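Local coordinates for uncharacterized protein (Legionella longbeachae NSW150, PDB 4JZA) that probably hydrolyses the 3-phosphate of phosphatidylinositol 3-phosphate and so may alter phosphoinositide lipids of the host cell, at residues L207-T212 against I303-Q308; P307-V312 against Q391-D396; R341-P346 against R374-A379; N398-M403 against E453-T458. All coordinates share one frame; numbering follows the deposited sequence.

Contact 1 of 4, residues L207-T212 against I303-Q308; sequences LDQGVT and ISSLPQ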
# COMPACT_ATOMS: atom_id res chain seq x y z
N LEU A 207 -20.50 10.30 20.74
CA LEU A 207 -20.92 10.73 22.06
C LEU A 207 -20.64 12.20 22.28
O LEU A 207 -19.49 12.65 22.15
CB LEU A 207 -20.18 9.92 23.13
CG LEU A 207 -20.73 9.97 24.56
CD1 LEU A 207 -22.06 9.24 24.63
CD2 LEU A 207 -19.70 9.37 25.51
N ASP A 208 -21.69 12.93 22.62
CA ASP A 208 -21.64 14.33 23.01
C ASP A 208 -20.71 14.62 24.22
O ASP A 208 -20.69 13.86 25.17
CB ASP A 208 -23.05 14.77 23.33
CG ASP A 208 -23.13 16.21 23.69
OD1 ASP A 208 -22.27 17.00 23.28
OD2 ASP A 208 -24.05 16.58 24.39
N GLN A 209 -19.95 15.72 24.16
CA GLN A 209 -18.97 16.07 25.20
C GLN A 209 -19.65 16.57 26.50
O GLN A 209 -18.98 16.84 27.51
CB GLN A 209 -17.90 17.07 24.67
CG GLN A 209 -16.47 16.51 24.54
CD GLN A 209 -16.02 16.16 23.11
OE1 GLN A 209 -14.96 16.62 22.65
NE2 GLN A 209 -16.80 15.33 22.42
N GLY A 210 -20.98 16.68 26.48
CA GLY A 210 -21.73 16.86 27.73
C GLY A 210 -21.76 15.62 28.62
O GLY A 210 -22.06 15.71 29.82
N VAL A 211 -21.47 14.45 28.04
CA VAL A 211 -21.46 13.17 28.76
C VAL A 211 -20.04 12.86 29.21
O VAL A 211 -19.26 12.42 28.40
CB VAL A 211 -21.98 12.04 27.87
CG1 VAL A 211 -21.94 10.72 28.58
CG2 VAL A 211 -23.41 12.31 27.41
N THR A 212 -19.72 13.09 30.48
CA THR A 212 -18.32 13.19 30.96
C THR A 212 -17.89 12.02 31.85
O THR A 212 -16.80 12.06 32.46
CB THR A 212 -18.11 14.47 31.83
OG1 THR A 212 -18.70 14.27 33.12
CG2 THR A 212 -18.73 15.74 31.20
N ILE A 303 -13.38 8.86 23.48
CA ILE A 303 -13.35 8.46 22.08
C ILE A 303 -13.79 9.60 21.16
O ILE A 303 -13.08 9.94 20.21
CB ILE A 303 -14.20 7.19 21.83
CG1 ILE A 303 -13.70 5.99 22.65
CG2 ILE A 303 -14.13 6.80 20.36
CD1 ILE A 303 -12.22 5.64 22.51
N SER A 304 -14.93 10.21 21.46
CA SER A 304 -15.56 11.14 20.52
C SER A 304 -14.77 12.41 20.31
O SER A 304 -15.13 13.22 19.47
CB SER A 304 -16.97 11.50 20.98
OG SER A 304 -16.91 12.19 22.20
N SER A 305 -13.70 12.59 21.06
CA SER A 305 -12.79 13.73 20.82
C SER A 305 -12.01 13.69 19.50
O SER A 305 -11.57 14.71 19.01
CB SER A 305 -11.78 13.81 21.94
OG SER A 305 -12.42 14.22 23.11
N LEU A 306 -11.78 12.48 18.98
CA LEU A 306 -11.11 12.28 17.73
C LEU A 306 -12.08 11.66 16.73
O LEU A 306 -13.03 11.04 17.08
CB LEU A 306 -9.91 11.39 17.93
CG LEU A 306 -8.84 12.10 18.72
CD1 LEU A 306 -7.72 11.11 19.10
CD2 LEU A 306 -8.32 13.29 17.93
N PRO A 307 -11.82 11.85 15.47
CA PRO A 307 -12.73 11.38 14.44
C PRO A 307 -12.74 9.88 14.21
O PRO A 307 -11.72 9.21 14.37
CB PRO A 307 -12.22 12.07 13.20
CG PRO A 307 -10.76 12.25 13.48
CD PRO A 307 -10.63 12.54 14.92
N GLN A 308 -13.90 9.37 13.83
CA GLN A 308 -14.13 7.94 13.65
C GLN A 308 -13.21 7.32 12.59
O GLN A 308 -12.78 6.20 12.74
CB GLN A 308 -15.60 7.73 13.33
CG GLN A 308 -16.09 6.30 13.34
CD GLN A 308 -17.56 6.22 12.92
OE1 GLN A 308 -18.10 7.13 12.28
NE2 GLN A 308 -18.21 5.11 13.27

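Contact 2 of 4, residues P307-V312 against Q391-D396; sequences PQWYWV and QQRHSD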
# COMPACT_ATOMS: atom_id res chain seq x y z
N PRO A 307 -11.82 11.85 15.47
CA PRO A 307 -12.73 11.38 14.44
C PRO A 307 -12.74 9.88 14.21
O PRO A 307 -11.72 9.21 14.37
CB PRO A 307 -12.22 12.07 13.20
CG PRO A 307 -10.76 12.25 13.48
CD PRO A 307 -10.63 12.54 14.92
N GLN A 308 -13.90 9.37 13.83
CA GLN A 308 -14.13 7.94 13.65
C GLN A 308 -13.21 7.32 12.59
O GLN A 308 -12.78 6.20 12.74
CB GLN A 308 -15.60 7.73 13.33
CG GLN A 308 -16.09 6.30 13.34
CD GLN A 308 -17.56 6.22 12.92
OE1 GLN A 308 -18.10 7.13 12.28
NE2 GLN A 308 -18.21 5.11 13.27
N TRP A 309 -12.87 8.05 11.53
CA TRP A 309 -11.89 7.53 10.60
C TRP A 309 -10.57 7.18 11.26
O TRP A 309 -9.89 6.28 10.82
CB TRP A 309 -11.66 8.46 9.42
CG TRP A 309 -10.99 9.74 9.68
CD1 TRP A 309 -11.57 10.96 9.67
CD2 TRP A 309 -9.61 9.96 9.91
NE1 TRP A 309 -10.64 11.93 9.89
CE2 TRP A 309 -9.42 11.33 10.06
CE3 TRP A 309 -8.49 9.12 10.01
CZ2 TRP A 309 -8.15 11.90 10.31
CZ3 TRP A 309 -7.22 9.69 10.26
CH2 TRP A 309 -7.07 11.06 10.39
N TYR A 310 -10.18 7.89 12.31
CA TYR A 310 -8.91 7.64 12.97
C TYR A 310 -9.00 6.34 13.71
O TYR A 310 -8.10 5.50 13.62
CB TYR A 310 -8.57 8.78 13.93
CG TYR A 310 -7.35 8.54 14.71
CD1 TYR A 310 -6.11 8.56 14.09
CD2 TYR A 310 -7.41 8.28 16.07
CE1 TYR A 310 -4.95 8.31 14.81
CE2 TYR A 310 -6.25 8.03 16.80
CZ TYR A 310 -5.01 8.05 16.16
OH TYR A 310 -3.82 7.81 16.85
N TRP A 311 -10.11 6.12 14.42
CA TRP A 311 -10.22 4.93 15.30
C TRP A 311 -10.25 3.58 14.56
O TRP A 311 -9.93 2.56 15.13
CB TRP A 311 -11.43 5.04 16.24
CG TRP A 311 -11.40 6.21 17.22
CD1 TRP A 311 -12.28 7.22 17.29
CD2 TRP A 311 -10.42 6.46 18.25
NE1 TRP A 311 -11.92 8.10 18.28
CE2 TRP A 311 -10.79 7.64 18.89
CE3 TRP A 311 -9.30 5.78 18.71
CZ2 TRP A 311 -10.07 8.17 19.94
CZ3 TRP A 311 -8.58 6.31 19.76
CH2 TRP A 311 -8.97 7.47 20.37
N VAL A 312 -10.67 3.57 13.31
CA VAL A 312 -10.66 2.32 12.54
C VAL A 312 -9.26 1.95 11.99
O VAL A 312 -9.00 0.80 11.56
CB VAL A 312 -11.72 2.33 11.44
CG1 VAL A 312 -13.10 2.54 12.04
CG2 VAL A 312 -11.44 3.42 10.42
N GLN A 391 -16.91 5.33 5.57
CA GLN A 391 -16.77 5.01 4.18
C GLN A 391 -17.19 6.21 3.38
O GLN A 391 -16.59 6.53 2.35
CB GLN A 391 -17.62 3.79 3.85
CG GLN A 391 -16.82 2.72 3.17
CD GLN A 391 -17.45 1.36 3.21
OE1 GLN A 391 -17.73 0.84 4.27
NE2 GLN A 391 -17.64 0.76 2.03
N GLN A 392 -18.20 6.89 3.90
CA GLN A 392 -18.74 8.11 3.30
C GLN A 392 -17.92 9.37 3.60
O GLN A 392 -17.95 10.33 2.85
CB GLN A 392 -20.18 8.34 3.77
CG GLN A 392 -21.15 7.26 3.29
CD GLN A 392 -22.61 7.48 3.77
OE1 GLN A 392 -23.42 6.56 3.69
NE2 GLN A 392 -22.92 8.68 4.24
N ARG A 393 -17.24 9.42 4.73
CA ARG A 393 -16.40 10.57 5.00
C ARG A 393 -15.30 10.56 3.95
O ARG A 393 -14.96 11.61 3.43
CB ARG A 393 -15.83 10.52 6.42
CG ARG A 393 -14.64 11.41 6.70
CD ARG A 393 -14.99 12.86 6.60
NE ARG A 393 -13.77 13.65 6.63
CZ ARG A 393 -13.10 13.95 7.73
NH1 ARG A 393 -13.54 13.55 8.92
NH2 ARG A 393 -12.01 14.70 7.66
N HIS A 394 -14.75 9.38 3.62
CA HIS A 394 -13.79 9.22 2.51
C HIS A 394 -14.34 9.66 1.14
O HIS A 394 -13.72 10.50 0.45
CB HIS A 394 -13.30 7.77 2.44
CG HIS A 394 -12.32 7.42 3.50
ND1 HIS A 394 -10.98 7.25 3.23
CD2 HIS A 394 -12.46 7.23 4.83
CE1 HIS A 394 -10.35 6.95 4.35
NE2 HIS A 394 -11.22 6.94 5.34
N SER A 395 -15.47 9.11 0.73
CA SER A 395 -15.99 9.46 -0.57
C SER A 395 -16.41 10.92 -0.63
O SER A 395 -16.08 11.64 -1.58
CB SER A 395 -17.11 8.50 -1.00
OG SER A 395 -18.23 8.61 -0.15
N ASP A 396 -17.09 11.41 0.39
CA ASP A 396 -17.52 12.82 0.38
C ASP A 396 -16.32 13.75 0.34
O ASP A 396 -16.23 14.65 -0.50
CB ASP A 396 -18.33 13.22 1.65
CG ASP A 396 -19.74 12.58 1.75
OD1 ASP A 396 -20.40 12.27 0.72
OD2 ASP A 396 -20.18 12.43 2.91
O HOH W 1 -10.06 6.08 7.84

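Contact 3 of 4, residues R341-P346 against R374-A379; sequences RHRTLP and RSSHIA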
# COMPACT_ATOMS: atom_id res chain seq x y z
N ARG A 341 -1.66 3.47 -3.10
CA ARG A 341 -2.07 2.28 -2.32
C ARG A 341 -2.63 2.67 -0.97
O ARG A 341 -3.11 1.83 -0.22
CB ARG A 341 -0.88 1.40 -2.03
CG ARG A 341 -0.25 0.74 -3.22
CD ARG A 341 1.09 0.18 -2.76
NE ARG A 341 2.15 1.18 -2.70
CZ ARG A 341 3.27 1.04 -2.03
NH1 ARG A 341 3.53 -0.05 -1.33
NH2 ARG A 341 4.14 2.03 -2.05
N HIS A 342 -2.52 3.95 -0.65
CA HIS A 342 -2.68 4.43 0.68
C HIS A 342 -4.08 5.00 0.80
O HIS A 342 -4.26 6.21 0.80
CB HIS A 342 -1.62 5.49 0.97
CG HIS A 342 -1.57 5.87 2.42
ND1 HIS A 342 -0.48 6.37 3.02
CD2 HIS A 342 -2.52 5.82 3.37
CE1 HIS A 342 -0.73 6.56 4.31
NE2 HIS A 342 -1.97 6.27 4.53
N ARG A 343 -5.05 4.12 0.98
CA ARG A 343 -6.45 4.57 1.00
C ARG A 343 -7.17 4.46 2.35
O ARG A 343 -8.40 4.28 2.40
CB ARG A 343 -7.18 3.81 -0.11
CG ARG A 343 -6.34 3.83 -1.38
CD ARG A 343 -6.29 5.25 -1.93
NE ARG A 343 -7.52 5.45 -2.67
CZ ARG A 343 -8.49 6.22 -2.29
NH1 ARG A 343 -8.36 6.96 -1.23
NH2 ARG A 343 -9.58 6.28 -3.01
N THR A 344 -6.38 4.56 3.43
CA THR A 344 -6.86 4.48 4.80
C THR A 344 -7.12 5.86 5.46
O THR A 344 -7.69 5.93 6.55
CB THR A 344 -5.87 3.70 5.67
OG1 THR A 344 -4.57 4.27 5.55
CG2 THR A 344 -5.81 2.29 5.24
N LEU A 345 -6.71 6.94 4.79
CA LEU A 345 -6.93 8.28 5.31
C LEU A 345 -7.85 9.01 4.33
O LEU A 345 -7.80 8.80 3.11
CB LEU A 345 -5.61 9.01 5.43
CG LEU A 345 -4.51 8.34 6.27
CD1 LEU A 345 -3.21 9.11 6.14
CD2 LEU A 345 -4.89 8.31 7.74
N PRO A 346 -8.73 9.87 4.85
CA PRO A 346 -9.80 10.42 4.04
C PRO A 346 -9.39 11.66 3.25
O PRO A 346 -9.98 12.70 3.40
CB PRO A 346 -10.88 10.74 5.07
CG PRO A 346 -10.12 11.07 6.30
CD PRO A 346 -8.85 10.26 6.27
N ARG A 374 -6.46 14.25 -11.96
CA ARG A 374 -6.43 12.81 -11.78
C ARG A 374 -6.25 12.46 -10.31
O ARG A 374 -5.62 13.18 -9.57
CB ARG A 374 -5.27 12.23 -12.57
CG ARG A 374 -3.98 12.99 -12.39
CD ARG A 374 -2.89 12.49 -13.30
NE ARG A 374 -2.87 11.04 -13.37
CZ ARG A 374 -1.92 10.34 -13.95
NH1 ARG A 374 -0.90 10.95 -14.51
NH2 ARG A 374 -1.99 9.03 -13.98
N SER A 375 -6.82 11.34 -9.90
CA SER A 375 -6.66 10.83 -8.55
C SER A 375 -7.00 9.35 -8.51
O SER A 375 -7.48 8.80 -9.48
CB SER A 375 -7.53 11.61 -7.56
OG SER A 375 -8.82 11.03 -7.44
N SER A 376 -6.72 8.71 -7.39
CA SER A 376 -7.25 7.38 -7.12
C SER A 376 -8.74 7.51 -6.89
O SER A 376 -9.23 8.55 -6.50
CB SER A 376 -6.59 6.79 -5.88
OG SER A 376 -5.21 6.58 -6.10
N HIS A 377 -9.47 6.44 -7.16
CA HIS A 377 -10.92 6.46 -7.10
C HIS A 377 -11.33 7.17 -5.82
O HIS A 377 -10.71 7.00 -4.85
CB HIS A 377 -11.49 5.03 -7.12
CG HIS A 377 -12.91 4.98 -7.58
ND1 HIS A 377 -13.97 5.08 -6.71
CD2 HIS A 377 -13.45 4.92 -8.81
CE1 HIS A 377 -15.10 5.04 -7.38
NE2 HIS A 377 -14.81 4.93 -8.66
N ILE A 378 -12.39 7.97 -5.84
CA ILE A 378 -12.80 8.74 -4.64
C ILE A 378 -13.22 7.86 -3.45
O ILE A 378 -13.14 8.27 -2.31
CB ILE A 378 -13.97 9.72 -4.94
CG1 ILE A 378 -15.12 9.01 -5.67
CG2 ILE A 378 -13.51 10.88 -5.82
CD1 ILE A 378 -16.43 9.75 -5.53
N ALA A 379 -13.64 6.63 -3.74
CA ALA A 379 -14.06 5.71 -2.70
C ALA A 379 -12.90 4.82 -2.36
O ALA A 379 -12.01 4.57 -3.20
CB ALA A 379 -15.23 4.88 -3.17

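Contact 4 of 4, residues N398-M403 against E453-T458; sequences NLAKVM and ERRKET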
# COMPACT_ATOMS: atom_id res chain seq x y z
N ASN A 398 -13.33 13.24 -0.38
CA ASN A 398 -12.51 13.10 -1.61
C ASN A 398 -13.20 13.69 -2.84
O ASN A 398 -12.59 14.39 -3.66
CB ASN A 398 -12.13 11.62 -1.87
CG ASN A 398 -11.03 11.12 -0.96
OD1 ASN A 398 -10.28 11.91 -0.38
ND2 ASN A 398 -10.94 9.82 -0.81
N LEU A 399 -14.49 13.44 -2.96
CA LEU A 399 -15.23 14.09 -4.03
C LEU A 399 -15.11 15.63 -3.95
O LEU A 399 -14.83 16.26 -4.95
CB LEU A 399 -16.69 13.67 -3.99
CG LEU A 399 -17.60 14.32 -5.00
CD1 LEU A 399 -17.06 14.07 -6.43
CD2 LEU A 399 -19.01 13.75 -4.80
N ALA A 400 -15.29 16.22 -2.76
CA ALA A 400 -15.15 17.68 -2.59
C ALA A 400 -13.75 18.13 -2.96
O ALA A 400 -13.58 19.19 -3.54
CB ALA A 400 -15.45 18.11 -1.15
N LYS A 401 -12.73 17.36 -2.63
CA LYS A 401 -11.40 17.89 -2.83
C LYS A 401 -11.06 17.89 -4.33
O LYS A 401 -10.37 18.75 -4.85
CB LYS A 401 -10.44 17.05 -2.06
CG LYS A 401 -9.04 17.58 -2.14
CD LYS A 401 -8.95 19.00 -1.67
CE LYS A 401 -7.49 19.36 -1.53
NZ LYS A 401 -7.30 20.78 -1.09
N VAL A 402 -11.64 16.93 -5.01
CA VAL A 402 -11.34 16.63 -6.39
C VAL A 402 -12.16 17.58 -7.33
O VAL A 402 -11.80 17.83 -8.51
CB VAL A 402 -11.54 15.07 -6.56
CG1 VAL A 402 -12.40 14.66 -7.72
CG2 VAL A 402 -10.20 14.35 -6.52
N MSE A 403 -13.22 18.16 -6.79
CA MSE A 403 -13.97 19.19 -7.48
C MSE A 403 -13.48 20.57 -7.12
O MSE A 403 -14.04 21.57 -7.57
CB MSE A 403 -15.43 19.03 -7.09
CG MSE A 403 -15.98 17.68 -7.53
SE MSE A 403 -16.20 17.68 -9.48
CE MSE A 403 -15.55 15.90 -9.96
N GLU A 453 -24.67 11.87 -5.56
CA GLU A 453 -26.05 12.14 -5.09
C GLU A 453 -26.10 13.08 -3.90
O GLU A 453 -26.89 13.99 -3.89
CB GLU A 453 -26.82 10.84 -4.71
CG GLU A 453 -27.86 10.35 -5.72
CD GLU A 453 -29.02 11.33 -5.92
OE1 GLU A 453 -29.43 11.63 -7.08
OE2 GLU A 453 -29.50 11.82 -4.89
N ARG A 454 -25.25 12.88 -2.90
CA ARG A 454 -25.31 13.69 -1.67
C ARG A 454 -24.87 15.11 -1.92
O ARG A 454 -25.26 16.03 -1.19
CB ARG A 454 -24.46 13.08 -0.57
CG ARG A 454 -24.99 11.76 -0.02
CD ARG A 454 -24.11 11.24 1.10
NE ARG A 454 -23.80 9.85 0.82
CZ ARG A 454 -22.58 9.38 0.54
NH1 ARG A 454 -21.52 10.16 0.54
NH2 ARG A 454 -22.42 8.09 0.28
N ARG A 455 -24.11 15.28 -2.99
CA ARG A 455 -23.55 16.55 -3.39
C ARG A 455 -24.46 17.23 -4.43
O ARG A 455 -24.19 18.36 -4.88
CB ARG A 455 -22.10 16.33 -3.86
CG ARG A 455 -21.46 17.45 -4.66
CD ARG A 455 -19.95 17.34 -4.77
NE ARG A 455 -19.34 18.05 -3.66
CZ ARG A 455 -18.75 19.24 -3.70
NH1 ARG A 455 -18.65 19.92 -4.82
NH2 ARG A 455 -18.23 19.74 -2.58
N LYS A 456 -25.58 16.61 -4.78
CA LYS A 456 -26.47 17.17 -5.81
C LYS A 456 -26.85 18.63 -5.51
O LYS A 456 -26.81 19.47 -6.40
CB LYS A 456 -27.74 16.32 -6.01
CG LYS A 456 -28.14 16.19 -7.48
CD LYS A 456 -27.59 14.91 -8.13
CE LYS A 456 -26.80 15.16 -9.42
NZ LYS A 456 -26.76 13.98 -10.34
N GLU A 457 -27.15 18.92 -4.25
CA GLU A 457 -27.48 20.27 -3.78
C GLU A 457 -26.41 21.29 -4.13
O GLU A 457 -26.71 22.40 -4.47
CB GLU A 457 -27.64 20.28 -2.25
CG GLU A 457 -28.74 19.38 -1.66
CD GLU A 457 -30.14 19.87 -1.98
OE1 GLU A 457 -30.46 20.05 -3.17
OE2 GLU A 457 -30.92 20.09 -1.03
N THR A 458 -25.16 20.91 -3.98
CA THR A 458 -24.05 21.86 -4.10
C THR A 458 -23.59 22.08 -5.53
O THR A 458 -23.16 23.16 -5.89
CB THR A 458 -22.87 21.33 -3.27
OG1 THR A 458 -23.33 21.15 -1.92
CG2 THR A 458 -21.61 22.27 -3.32

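Contact 1 of 4, residues L207-T212 against I303-Q308
The amide of Gln209 and the carbonyl of Leu207 are the flat groups that meet the two serines, Ser304 and Ser305. Both hydroxyls lie on the same side of the Gln209 amide plane and are displaced from it. Ser304 OG sits 3.1 Å from Gln209 NE2, but the angle is too poor for a hydrogen bond. At the other corner of the amide, Gln209 OE1 is 3.5 Å from Ser305 OG, a loose polar approach. A bend at chi2 (103°) carries the end of the glutamine across to the serines. The peptide carbonyl of Leu207 is engaged differently: Ser304 OG donates to Leu207 O at 2.6 Å, in the carbonyl plane and with a C=O...donor angle of 148°. Serine suits this place because its short arm can carry a donor directly to a backbone oxygen, here with OG lying between its own N and carbonyl carbon (chi1 64°). The receiving loop, within the insertion domain, makes a type I turn from Asp208 to Val211. Asp208 N is tied to His262, while a weak 3.5 Å bond from Gly210 N to Asp208 OD1 gives a loose Asx turn. Uncharged polar groups thus join the two loops: one well-directed bond satisfies the Leu207 carbonyl, and the glutamine amide adds polar contact without a comparable fixed direction.

Contact 2 of 4, residues P307-V312 against Q391-D396
The aromatic contact is between Trp309 and Arg393, whose ring and guanidinium planes stand 84° apart. Arg393 NH1 comes to the indole edge, near the ring plane, and lies 3.3 Å from Trp309 CD1; seen from the arginine, that same carbon is over a guanidinium face. The cation is therefore not stacked on the pi cloud. Instead, Pro307 CG rests 3.5 Å above one indole face, the compact, puckered proline ring offering its CG to the indole. With CG between its own N and carbonyl carbon (chi1 68°), Trp309 directs its ring toward the arginine. In the fold, Pro307 is the N-cap of the short helix 308-311, which meets helix 388-402 here, and Glu177 of helix 172-183 serves both sides. The ionic and direct polar links run through it: Glu177 accepts a hydrogen bond from Trp309 NE1 and forms a salt bridge with Arg393 NH1, so two donors that cannot bond to each other share one carboxylate. Tyr171 OH pairs with Arg393 NH2. The water-mediated link lies at His394, where a water in the plane of the imidazole is 2.9 Å from NE2 of His394. That water donates to the backbone oxygen of Trp309, 3.0 Å from Trp309 O.

Contact 3 of 4, residues R341-P346 against R374-A379
Arg343 lays its guanidinium end against the backbone bend of residues 376-379, with Arg343 NE 3.6 Å from Ser376 CB. The chain folds twice on the way, at chi2 (-68°) and chi3 (-82°), which keeps a long side chain compact enough for this buried place. Its NH2 turns toward backbone oxygens: Arg343 NH2 is 3.0 Å from Ala379 O, though at an angle too poor for a hydrogen bond. The modelled approach to the His377 carbonyl is too close to be trusted in detail. Arginine suits the place because it brings a planar donor group close to the carbonyls of the bend, although the model does not settle which bonds form. Within the second loop, Ala379 N gives a weak bond to the imidazole, 3.4 Å from His377 ND1, and Ala379 CB lies at the edge of that ring. Serine at 376 is short enough to offer CB to the arginine while its OG bonds to Ser552 O. The 374-379 loop leaves the end of strand 365-374, and Arg374 and His377 also bond to the backbone of Gly553 and Val551. Those partners belong to a CVSGKDR sequence running from the end of strand 545-549 into the start of helix 556-574, consistent with the Cx5R phosphate-binding P-loop of cysteine-based phosphatases.

Contact 4 of 4, residues N398-M403 against E453-T458
Arg455 reaches Leu399, Ala400 and Met403 by running out nearly straight (chi1 164°, chi2 164°) and then bending at chi3 (-90°), which lays its guanidinium beside helix 388-402. The arginine stands just past helix 441-454, and the two helices are consecutive connections of the alpha/beta core: 388-402 precedes strand 412-416, while 441-454 makes the beta-alpha-beta crossover from that strand to its parallel neighbour 462-465. Leucine meets the aliphatic part of the arginine at an oblique angle, with Leu399 CD2 3.7 Å from Arg455 CD. Farther along, alanine allows close approach: the methyl Ala400 CB is 3.5 Å from Arg455 NH2, and Ala400 CA lies over one guanidinium face. The opposite face receives Thr458 CG2, 3.9 Å above its plane and toward the rim, so the flat group is held between a helix backbone and a methyl. Arginine works here because its methylene chain packs on leucine while its guanidinium, lying between Ala400 and Thr458, keeps a weak bond from NH1 to Gln459. The preceding residue, Arg454, forms a salt bridge with Asp396. The selenomethionine at 403 turns its end elsewhere and meets the arginine through its beta carbon, Met403 CB lying 4.0 Å from Arg455 NH1.

Following the chain, contact 1 closes first, joining the loop after helix 198-206 to the loop before helix 308-311 across a largely helical, strand-free excursion. Contact 2 begins where contact 1 ends, sharing Pro307 and Gln308, and closes a somewhat shorter loop, back to helix 388-402. Contact 3 nests inside that loop, spanning strands 352-359 and 365-374, and its Pro346 packs on Trp309 while Leu345 packs on His394. Contact 4 comes last in series, closing the span that holds strand 412-416; it shares helix 388-402 with contact 2 and meets contact 3 through Asn398 and Ile378. Together they lead from the insertion domain to the central sheet.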